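Local structure of trimethylamine-N-oxide reductase (Haemophilus influenzae, 7L5I) at residues A573-A578 with M585-K590. The protein probably reduces S- or N-oxide substrates such as trimethylamine N-oxide, using a molybdenum centre held by two molybdopterin guanine dinucleotide cofactors. Residues are numbered along the deposited sequence; the frame is centred on the assembly and turned at random.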
loop_
_atom_site.group_PDB
_atom_site.type_symbol
_atom_site.label_atom_id
_atom_site.label_comp_id
_atom_site.label_asym_id
_atom_site.label_seq_id
_atom_site.Cartn_x
_atom_site.Cartn_y
_atom_site.Cartn_z
ATOM N N ALA A 573 -24.769 14.152 -0.871
ATOM C CA ALA A 573 -23.731 14.899 -0.182
ATOM C C ALA A 573 -22.893 15.704 -1.175
ATOM O O ALA A 573 -22.537 16.856 -0.914
ATOM C CB ALA A 573 -22.850 13.943 0.623
ATOM N N ALA A 574 -22.550 15.102 -2.313
ATOM C CA ALA A 574 -21.799 15.826 -3.329
ATOM C C ALA A 574 -22.659 16.909 -3.966
ATOM O O ALA A 574 -22.182 18.024 -4.208
ATOM C CB ALA A 574 -21.268 14.854 -4.390
ATOM N N PHE A 575 -23.929 16.593 -4.226
ATOM C CA PHE A 575 -24.849 17.536 -4.851
ATOM C C PHE A 575 -24.945 18.826 -4.046
ATOM O O PHE A 575 -24.830 19.927 -4.603
ATOM C CB PHE A 575 -26.213 16.854 -5.013
ATOM C CG PHE A 575 -27.226 17.702 -5.725
ATOM C CD1 PHE A 575 -27.935 18.657 -5.029
ATOM C CD2 PHE A 575 -27.448 17.555 -7.083
ATOM C CE1 PHE A 575 -28.860 19.465 -5.676
ATOM C CE2 PHE A 575 -28.372 18.359 -7.738
ATOM C CZ PHE A 575 -29.064 19.323 -7.032
ATOM N N SER A 576 -25.123 18.707 -2.724
ATOM C CA SER A 576 -25.250 19.877 -1.865
ATOM C C SER A 576 -23.944 20.641 -1.750
ATOM O O SER A 576 -23.942 21.882 -1.763
ATOM C CB SER A 576 -25.712 19.459 -0.467
ATOM O OG SER A 576 -26.991 18.869 -0.525
ATOM N N ALA A 577 -22.827 19.925 -1.590
ATOM C CA ALA A 577 -21.529 20.596 -1.549
ATOM C C ALA A 577 -21.219 21.285 -2.868
ATOM O O ALA A 577 -20.673 22.394 -2.880
ATOM C CB ALA A 577 -20.412 19.615 -1.210
ATOM N N ALA A 578 -21.545 20.643 -4.001
ATOM C CA ALA A 578 -21.320 21.290 -5.289
ATOM C C ALA A 578 -22.161 22.555 -5.415
ATOM O O ALA A 578 -21.669 23.591 -5.885
ATOM C CB ALA A 578 -21.622 20.323 -6.429
ATOM N N MET A 585 -25.184 20.167 -10.576
ATOM C CA MET A 585 -25.104 18.741 -10.837
ATOM C C MET A 585 -26.493 18.207 -11.174
ATOM O O MET A 585 -27.501 18.762 -10.723
ATOM C CB MET A 585 -24.567 17.974 -9.618
ATOM C CG MET A 585 -23.077 18.115 -9.375
ATOM S SD MET A 585 -22.614 17.322 -7.839
ATOM C CE MET A 585 -22.681 15.573 -8.248
ATOM N N PRO A 586 -26.582 17.149 -11.980
ATOM C CA PRO A 586 -27.864 16.450 -12.119
ATOM C C PRO A 586 -28.243 15.820 -10.796
ATOM O O PRO A 586 -27.373 15.492 -9.984
ATOM C CB PRO A 586 -27.570 15.383 -13.175
ATOM C CG PRO A 586 -26.098 15.131 -13.054
ATOM C CD PRO A 586 -25.493 16.470 -12.699
ATOM N N ARG A 587 -29.544 15.634 -10.578
ATOM C CA ARG A 587 -29.954 14.830 -9.436
ATOM C C ARG A 587 -29.566 13.369 -9.673
ATOM O O ARG A 587 -29.222 12.963 -10.782
ATOM C CB ARG A 587 -31.451 14.947 -9.187
ATOM C CG ARG A 587 -31.848 16.217 -8.399
ATOM C CD ARG A 587 -31.434 16.115 -6.939
ATOM N NE ARG A 587 -31.923 17.230 -6.132
ATOM C CZ ARG A 587 -31.601 17.437 -4.855
ATOM N NH1 ARG A 587 -30.776 16.606 -4.217
ATOM N NH2 ARG A 587 -32.100 18.486 -4.215
ATOM N N PHE A 588 -29.635 12.564 -8.607
ATOM C CA PHE A 588 -29.132 11.193 -8.696
ATOM C C PHE A 588 -29.820 10.382 -9.787
ATOM O O PHE A 588 -29.169 9.608 -10.495
ATOM C CB PHE A 588 -29.305 10.483 -7.371
ATOM C CG PHE A 588 -28.853 9.057 -7.392
ATOM C CD1 PHE A 588 -27.520 8.733 -7.494
ATOM C CD2 PHE A 588 -29.770 8.043 -7.332
ATOM C CE1 PHE A 588 -27.117 7.399 -7.508
ATOM C CE2 PHE A 588 -29.371 6.732 -7.349
ATOM C CZ PHE A 588 -28.047 6.414 -7.434
ATOM N N ASP A 589 -31.142 10.491 -9.897
ATOM C CA ASP A 589 -31.856 9.649 -10.852
ATOM C C ASP A 589 -31.332 9.857 -12.266
ATOM O O ASP A 589 -31.139 8.888 -13.019
ATOM C CB ASP A 589 -33.352 9.951 -10.790
ATOM C CG ASP A 589 -34.145 9.169 -11.826
ATOM O OD1 ASP A 589 -34.113 7.924 -11.760
ATOM O OD2 ASP A 589 -34.790 9.785 -12.708
ATOM N N LYS A 590 -31.101 11.116 -12.640
ATOM C CA LYS A 590 -30.599 11.448 -13.963
ATOM C C LYS A 590 -29.158 11.007 -14.119
ATOM O O LYS A 590 -28.785 10.391 -15.129
ATOM C CB LYS A 590 -30.750 12.957 -14.188
ATOM C CG LYS A 590 -30.347 13.470 -15.548
ATOM C CD LYS A 590 -30.610 14.997 -15.600
ATOM C CE LYS A 590 -31.134 15.474 -16.940
ATOM N NZ LYS A 590 -31.959 16.724 -16.810
HETATM O O HOH W 1 -25.429 20.949 -7.373
#
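The guanidinium of R587 stacks on one face of the F575 ring, the two planes 10° apart and R587 CZ 3.9 Å from the ring centroid, a cation-pi pair. A bend at chi2 (-72°) brings the arginine chain back over the ring, so that R587 CD adds a CH-pi contact on the same face. Arginine suits this exposed spot because its flat cation can match an aromatic face while its N-H groups point outward along the plane; NH1 makes a weak hydrogen bond to N572. F575 reaches the loop because its CG stands anti to the backbone N (chi1 -176°). The carbonyl oxygen of P586 meets the ring edge, 3.6 Å from F575 CD2, whereas M585 O approaches CE2 obliquely. Over the other face sits a water that donates to F575 O and accepts a weak bond from M585 N. The flexible chain of M585 runs beside the helix: SD lies 3.5 Å from A578 CB, and a bend at chi3 turns CE toward A574, small alanines one turn apart that let the thioether come close. This is loop-on-helix packing in a helix-loop-helix connection: the chain leaving helix 563-580 turns back against it, and R587 occupies the N-cap position of helix 588-594.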